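Local coordinates for ATP grasp ligase (Microcystis aeruginosa MRC, PDB 5IG9), which probably uses ATP to close ester rings in a ribosomally made microviridin precursor peptide, at residues T34-F37 with P38-K42; I5-F8 with S9-E13; P187-K190 with E191-D194. All blocks are in the same frame, centred on the assembly; numbering follows the deposited sequence.

Contacts 1 and 2 are neighbouring turns of the Rossmann-like pre-ATP-grasp domain, their centres about 13 Å apart. Contact 1 follows strand 29-33, and contact 2 takes in the end of the adjacent parallel strand 3-7 and the turn after it. They touch each other: T34 OG1 lies 2.7 Å from T7 O in a probable hydrogen bond, and D35 OD1 packs on CB of F8. Contact 3 is remote, its centre about 45 Å from that of contact 1 and about 39 Å from that of contact 2, and follows edge strand 186-187 of a separate antiparallel sheet. Contacts 2 and 3 lie on opposite sides of the chain's centre, their nearest atoms about 26 Å apart.

Contact 1: T34-F37 with P38-K42; sequences TDRF and PTEVK
R36 and E40 form a salt bridge across the turn that joins strands 29-33 and 42-47. NE of R36 donates to OE1 of E40 over 3.0 Å, and the bond is almost straight, 178° at the hydrogen. The acceptor lies in the guanidinium plane, at its edge; seen from the glutamate, the donor stands well above the carboxylate plane, and the two planes are turned 62° apart. CG2 of V41 covers one face of the guanidinium toward its rim and also touches CB of R36 at 3.9 Å. The turn itself is closed on the R36 carbonyl, gripped twice: R36 O accepts V41 N at 2.8 Å and E40 N at 2.9 Å. Between these residues the F37-P38 peptide is cis. CB of P38 sits over one face of the F37 ring, 3.9 Å from the ring centroid, in a CH-pi contact. With CG anti to the backbone N (chi1 164°), the F37 ring lies beside its own carbonyl carbon, where the proline can reach that face. At the ring edge is V41 O, 3.6 Å from CD1 of F37.

Farther out, NH2 of R36 has its strongest polar partner in D57, and NH1 pairs with D33. Helix 87-107 packs on F37 and P38 through C97, while V41 O accepts a hydrogen bond from N146 of the second subunit. Were R36 an alanine, E40 would probably lose its charged mate, and D33 and D57 the cation they share. One arginine thus serves three carboxylates through three different nitrogens, an arrangement that fixes the rotation of its guanidinium and probably offsets the acidic charge gathered around the turn.

Contact 2: I5-F8 with S9-E13; sequences IVTF and SRDNE
T7 and D11 meet at the end of strand 3-7, where the chain leaves the parallel sheet of the Rossmann-like domain through a type I beta turn from F8 to D11. The tight part is the turn together with the T7 side chain that closes on it. D11 N donates to F8 O at 3.3 Å, approaching from well above the carbonyl plane, and F8 O also receives NH2 of R31. OG1 of T7 stands 2.8 Å from OD2 of D11 and 3.2 Å from F8 O, so its single proton has two acceptors to choose from. The threonine torsion sets this up: OG1 is anti to the backbone N (chi1 174°), on the side where the aspartate comes back. OD2 of D11 is also held by a salt bridge to R73.

The F8 ring folds back over the turn, its CG placed between the backbone N and the carbonyl carbon (chi1 71°). One ring face rests on the turn backbone, with R10 C and D11 N above it toward the rim. CB of R10 reaches CE2 of F8 at 3.5 Å, and CB of D11 reaches CE1 at 3.6 Å; ring and carboxylate planes are 33° apart. R76 adds a cation-pi contact to the same ring.

The outer side is looser. Past CB, the R10 chain leads away from the strand residues to an exposed position, and its guanidinium does not touch them. N12 also points away from the strand but is held by other partners, OD1 by OG of S14 and ND2 by E300. At the junction of the two sides the backbone N of N12 donates to OD1 of D11 over 2.7 Å, meeting this oxygen on its anti side but well out of the carboxylate plane.

Contact 3: P187-K190 with E191-D194; sequences PVTK and EDLD
T189 and D192 face each other in a capping box, in which each side chain accepts the other's backbone N-H. OG1 of T189 takes D192 N at 3.1 Å (162° at the hydrogen), and in return OD2 of D192 takes T189 N at 3.2 Å, from the anti side, tilted out of the carboxylate plane. T189 is thus the N-cap of a short, irregular helical turn that starts at K190 and runs through L193. Its torsion puts OG1 between its own backbone N and carbonyl carbon (chi1 65°), facing the N-H groups of E191 and D192. A weaker bond runs from E191 N to the same OG1 at 3.3 Å. The hydroxyl and carboxylate are also linked weakly, OG1 of T189 lying 3.1 Å from OD2 of D192.

Backbone bonds continue the turn. L193 N donates to T189 O at 3.1 Å and more weakly to K190 O, and D194 N bonds to E191 O.

The charged ends take a lesser part. NZ of K190 remains 6.5 Å from OD2 of D194, so opposite charges are near without pairing, and both residues are exposed.

Apolar contact is limited to the flank of the box. CG2 of V188 meets CD1 of L193 at 3.7 Å, the two side chains crossing at about a right angle.

This pair ties the turn to the domain: V188 lies on I163 and T165 of strand 163-166, the neighbour of strand 186-187 in the antiparallel sheet, and L193 rests on K152 and A155 of helix 148-157.

Contact 1: T34-F37 with P38-K42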
loop_
_atom_site.group_PDB
_atom_site.type_symbol
_atom_site.label_atom_id
_atom_site.label_comp_id
_atom_site.label_asym_id
_atom_site.label_seq_id
_atom_site.Cartn_x
_atom_site.Cartn_y
_atom_site.Cartn_z
ATOM N N THR A 34 -9.030 -14.245 5.203
ATOM C CA THR A 34 -7.813 -14.095 4.413
ATOM C C THR A 34 -6.655 -14.894 4.993
ATOM O O THR A 34 -5.770 -15.326 4.249
ATOM C CB THR A 34 -7.433 -12.617 4.306
ATOM O OG1 THR A 34 -7.363 -12.043 5.617
ATOM C CG2 THR A 34 -8.460 -11.861 3.483
ATOM N N ASP A 35 -6.639 -15.105 6.311
ATOM C CA ASP A 35 -5.538 -15.844 6.918
ATOM C C ASP A 35 -5.615 -17.339 6.637
ATOM O O ASP A 35 -4.590 -18.025 6.726
ATOM C CB ASP A 35 -5.497 -15.592 8.425
ATOM C CG ASP A 35 -6.748 -16.070 9.131
ATOM O OD1 ASP A 35 -7.839 -15.998 8.527
ATOM O OD2 ASP A 35 -6.640 -16.518 10.291
ATOM N N ARG A 36 -6.792 -17.855 6.295
ATOM C CA ARG A 36 -6.957 -19.262 5.959
ATOM C C ARG A 36 -6.755 -19.536 4.474
ATOM O O ARG A 36 -7.116 -20.616 3.996
ATOM C CB ARG A 36 -8.333 -19.746 6.421
ATOM C CG ARG A 36 -8.487 -19.693 7.934
ATOM C CD ARG A 36 -9.864 -20.120 8.405
ATOM N NE ARG A 36 -10.375 -21.270 7.672
ATOM C CZ ARG A 36 -11.493 -21.253 6.954
ATOM N NH1 ARG A 36 -12.217 -20.144 6.886
ATOM N NH2 ARG A 36 -11.894 -22.343 6.313
ATOM N N PHE A 37 -6.200 -18.576 3.744
ATOM C CA PHE A 37 -5.739 -18.756 2.373
ATOM C C PHE A 37 -4.222 -18.656 2.403
ATOM O O PHE A 37 -3.682 -17.769 3.057
ATOM C CB PHE A 37 -6.351 -17.694 1.449
ATOM C CG PHE A 37 -5.661 -17.560 0.114
ATOM C CD1 PHE A 37 -6.010 -18.381 -0.948
ATOM C CD2 PHE A 37 -4.687 -16.594 -0.088
ATOM C CE1 PHE A 37 -5.385 -18.253 -2.178
ATOM C CE2 PHE A 37 -4.059 -16.464 -1.316
ATOM C CZ PHE A 37 -4.409 -17.295 -2.361
ATOM N N PRO A 38 -3.520 -19.549 1.685
ATOM C CA PRO A 38 -4.007 -20.593 0.779
ATOM C C PRO A 38 -4.128 -21.975 1.414
ATOM O O PRO A 38 -4.490 -22.935 0.733
ATOM C CB PRO A 38 -2.936 -20.610 -0.301
ATOM C CG PRO A 38 -1.676 -20.356 0.477
ATOM C CD PRO A 38 -2.055 -19.415 1.604
ATOM N N THR A 39 -3.823 -22.063 2.710
ATOM C CA THR A 39 -3.755 -23.357 3.382
ATOM C C THR A 39 -5.103 -24.079 3.390
ATOM O O THR A 39 -5.142 -25.311 3.283
ATOM C CB THR A 39 -3.227 -23.163 4.808
ATOM O OG1 THR A 39 -1.895 -22.634 4.753
ATOM C CG2 THR A 39 -3.201 -24.485 5.574
ATOM N N GLU A 40 -6.214 -23.348 3.497
ATOM C CA GLU A 40 -7.514 -24.014 3.587
ATOM C C GLU A 40 -8.515 -23.544 2.545
ATOM O O GLU A 40 -9.271 -24.365 2.019
ATOM C CB GLU A 40 -8.103 -23.809 5.001
ATOM C CG GLU A 40 -7.132 -24.165 6.112
ATOM C CD GLU A 40 -7.620 -23.750 7.479
ATOM O OE1 GLU A 40 -8.844 -23.826 7.728
ATOM O OE2 GLU A 40 -6.777 -23.337 8.305
ATOM N N VAL A 41 -8.532 -22.255 2.227
ATOM C CA VAL A 41 -9.508 -21.697 1.297
ATOM C C VAL A 41 -8.948 -21.759 -0.115
ATOM O O VAL A 41 -7.780 -21.426 -0.350
ATOM C CB VAL A 41 -9.875 -20.252 1.689
ATOM C CG1 VAL A 41 -10.947 -19.688 0.770
ATOM C CG2 VAL A 41 -10.332 -20.199 3.138
ATOM N N LYS A 42 -9.775 -22.206 -1.058
ATOM C CA LYS A 42 -9.413 -22.256 -2.469
ATOM C C LYS A 42 -9.934 -21.012 -3.171
ATOM O O LYS A 42 -11.129 -20.705 -3.096
ATOM C CB LYS A 42 -9.984 -23.506 -3.140
ATOM C CG LYS A 42 -9.504 -24.818 -2.558
ATOM C CD LYS A 42 -7.988 -24.909 -2.574
ATOM C CE LYS A 42 -7.528 -26.329 -2.861
ATOM N NZ LYS A 42 -8.320 -27.331 -2.095
#

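Contact 2: I5-F8 with S9-E13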
loop_
_atom_site.group_PDB
_atom_site.type_symbol
_atom_site.label_atom_id
_atom_site.label_comp_id
_atom_site.label_asym_id
_atom_site.label_seq_id
_atom_site.Cartn_x
_atom_site.Cartn_y
_atom_site.Cartn_z
ATOM N N ILE A 5 -17.160 -10.374 2.404
ATOM C CA ILE A 5 -16.625 -9.791 3.628
ATOM C C ILE A 5 -15.184 -10.251 3.771
ATOM O O ILE A 5 -14.915 -11.435 4.007
ATOM C CB ILE A 5 -17.464 -10.168 4.855
ATOM C CG1 ILE A 5 -18.825 -9.485 4.767
ATOM C CG2 ILE A 5 -16.749 -9.767 6.131
ATOM C CD1 ILE A 5 -19.792 -9.903 5.830
ATOM N N VAL A 6 -14.257 -9.308 3.637
ATOM C CA VAL A 6 -12.829 -9.598 3.644
ATOM C C VAL A 6 -12.334 -9.443 5.078
ATOM O O VAL A 6 -12.138 -8.331 5.565
ATOM C CB VAL A 6 -12.071 -8.684 2.684
ATOM C CG1 VAL A 6 -10.610 -9.079 2.620
ATOM C CG2 VAL A 6 -12.706 -8.735 1.305
ATOM N N THR A 7 -12.119 -10.572 5.754
ATOM C CA THR A 7 -11.703 -10.558 7.150
ATOM C C THR A 7 -10.660 -11.638 7.406
ATOM O O THR A 7 -9.923 -12.023 6.495
ATOM C CB THR A 7 -12.911 -10.753 8.072
ATOM O OG1 THR A 7 -12.465 -10.888 9.425
ATOM C CG2 THR A 7 -13.690 -11.998 7.677
ATOM N N PHE A 8 -10.582 -12.120 8.646
ATOM C CA PHE A 8 -9.730 -13.250 8.989
ATOM C C PHE A 8 -10.414 -14.042 10.095
ATOM O O PHE A 8 -11.418 -13.608 10.664
ATOM C CB PHE A 8 -8.310 -12.800 9.379
ATOM C CG PHE A 8 -8.217 -12.101 10.709
ATOM C CD1 PHE A 8 -8.892 -10.914 10.944
ATOM C CD2 PHE A 8 -7.414 -12.615 11.714
ATOM C CE1 PHE A 8 -8.791 -10.273 12.164
ATOM C CE2 PHE A 8 -7.306 -11.975 12.933
ATOM C CZ PHE A 8 -7.997 -10.804 13.158
ATOM N N SER A 9 -9.864 -15.222 10.386
ATOM C CA SER A 9 -10.560 -16.176 11.245
ATOM C C SER A 9 -10.661 -15.695 12.689
ATOM O O SER A 9 -11.648 -16.000 13.370
ATOM C CB SER A 9 -9.862 -17.535 11.190
ATOM O OG SER A 9 -8.501 -17.424 11.571
ATOM N N ARG A 10 -9.666 -14.958 13.180
ATOM C CA ARG A 10 -9.660 -14.501 14.563
ATOM C C ARG A 10 -10.259 -13.107 14.729
ATOM O O ARG A 10 -9.995 -12.446 15.742
ATOM C CB ARG A 10 -8.238 -14.536 15.130
ATOM C CG ARG A 10 -7.619 -15.927 15.211
ATOM C CD ARG A 10 -6.252 -15.891 15.887
ATOM N NE ARG A 10 -6.289 -16.366 17.269
ATOM C CZ ARG A 10 -6.412 -15.581 18.335
ATOM N NH1 ARG A 10 -6.516 -14.267 18.188
ATOM N NH2 ARG A 10 -6.431 -16.109 19.552
ATOM N N ASP A 11 -11.057 -12.649 13.766
ATOM C CA ASP A 11 -11.717 -11.362 13.911
ATOM C C ASP A 11 -12.810 -11.450 14.974
ATOM O O ASP A 11 -13.257 -12.534 15.360
ATOM C CB ASP A 11 -12.310 -10.900 12.581
ATOM C CG ASP A 11 -12.354 -9.388 12.458
ATOM O OD1 ASP A 11 -12.163 -8.699 13.481
ATOM O OD2 ASP A 11 -12.579 -8.888 11.336
ATOM N N ASN A 12 -13.241 -10.285 15.440
ATOM C CA ASN A 12 -14.075 -10.201 16.629
ATOM C C ASN A 12 -15.554 -10.280 16.241
ATOM O O ASN A 12 -15.904 -10.755 15.157
ATOM C CB ASN A 12 -13.726 -8.931 17.415
ATOM C CG ASN A 12 -13.810 -7.670 16.570
ATOM O OD1 ASN A 12 -14.674 -7.540 15.706
ATOM N ND2 ASN A 12 -12.902 -6.732 16.822
ATOM N N GLU A 13 -16.433 -9.814 17.124
ATOM C CA GLU A 13 -17.874 -9.951 16.972
ATOM C C GLU A 13 -18.464 -8.981 15.957
ATOM O O GLU A 13 -19.683 -8.987 15.755
ATOM C CB GLU A 13 -18.567 -9.759 18.326
ATOM C CG GLU A 13 -17.976 -10.583 19.472
ATOM C CD GLU A 13 -16.701 -9.978 20.052
ATOM O OE1 GLU A 13 -16.591 -8.733 20.096
ATOM O OE2 GLU A 13 -15.805 -10.750 20.456
#

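Contact 3: P187-K190 with E191-D194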
loop_
_atom_site.group_PDB
_atom_site.type_symbol
_atom_site.label_atom_id
_atom_site.label_comp_id
_atom_site.label_asym_id
_atom_site.label_seq_id
_atom_site.Cartn_x
_atom_site.Cartn_y
_atom_site.Cartn_z
ATOM N N PRO A 187 5.258 9.352 26.239
ATOM C CA PRO A 187 5.970 10.610 26.477
ATOM C C PRO A 187 7.470 10.407 26.348
ATOM O O PRO A 187 8.019 9.401 26.802
ATOM C CB PRO A 187 5.584 10.980 27.915
ATOM C CG PRO A 187 4.440 10.082 28.273
ATOM C CD PRO A 187 4.605 8.846 27.455
ATOM N N VAL A 188 8.132 11.371 25.722
ATOM C CA VAL A 188 9.587 11.380 25.649
ATOM C C VAL A 188 10.103 12.232 26.798
ATOM O O VAL A 188 9.515 13.267 27.142
ATOM C CB VAL A 188 10.091 11.879 24.278
ATOM C CG1 VAL A 188 9.178 11.379 23.169
ATOM C CG2 VAL A 188 10.224 13.391 24.232
ATOM N N THR A 189 11.173 11.772 27.428
ATOM C CA THR A 189 11.673 12.364 28.656
ATOM C C THR A 189 12.965 13.125 28.385
ATOM O O THR A 189 13.493 13.129 27.270
ATOM C CB THR A 189 11.885 11.284 29.721
ATOM O OG1 THR A 189 12.917 10.388 29.296
ATOM C CG2 THR A 189 10.601 10.492 29.933
ATOM N N LYS A 190 13.462 13.789 29.430
ATOM C CA LYS A 190 14.783 14.402 29.360
ATOM C C LYS A 190 15.855 13.358 29.071
ATOM O O LYS A 190 16.827 13.634 28.356
ATOM C CB LYS A 190 15.078 15.139 30.667
ATOM C CG LYS A 190 16.492 14.956 31.197
ATOM C CD LYS A 190 16.547 15.166 32.703
ATOM C CE LYS A 190 17.895 14.745 33.265
ATOM N NZ LYS A 190 17.914 14.776 34.752
ATOM N N GLU A 191 15.691 12.147 29.610
ATOM C CA GLU A 191 16.672 11.092 29.381
ATOM C C GLU A 191 16.583 10.553 27.959
ATOM O O GLU A 191 17.609 10.250 27.337
ATOM C CB GLU A 191 16.479 9.968 30.400
ATOM C CG GLU A 191 17.395 8.776 30.194
ATOM C CD GLU A 191 17.226 7.728 31.274
ATOM O OE1 GLU A 191 16.971 8.113 32.435
ATOM O OE2 GLU A 191 17.336 6.522 30.961
ATOM N N ASP A 192 15.364 10.436 27.422
ATOM C CA ASP A 192 15.202 10.027 26.030
ATOM C C ASP A 192 15.824 11.033 25.070
ATOM O O ASP A 192 16.254 10.658 23.973
ATOM C CB ASP A 192 13.721 9.839 25.707
ATOM C CG ASP A 192 13.116 8.645 26.411
ATOM O OD1 ASP A 192 13.808 7.613 26.535
ATOM O OD2 ASP A 192 11.946 8.738 26.835
ATOM N N LEU A 193 15.882 12.308 25.459
ATOM C CA LEU A 193 16.459 13.320 24.584
ATOM C C LEU A 193 17.980 13.252 24.539
ATOM O O LEU A 193 18.586 13.832 23.632
ATOM C CB LEU A 193 16.006 14.711 25.025
ATOM C CG LEU A 193 14.804 15.324 24.301
ATOM C CD1 LEU A 193 13.829 14.259 23.828
ATOM C CD2 LEU A 193 14.105 16.316 25.214
ATOM N N ASP A 194 18.607 12.573 25.496
ATOM C CA ASP A 194 20.052 12.384 25.502
ATOM C C ASP A 194 20.482 11.101 24.801
ATOM O O ASP A 194 21.685 10.837 24.703
ATOM C CB ASP A 194 20.581 12.387 26.942
ATOM C CG ASP A 194 20.596 13.775 27.559
ATOM O OD1 ASP A 194 20.927 14.745 26.845
ATOM O OD2 ASP A 194 20.279 13.894 28.762
#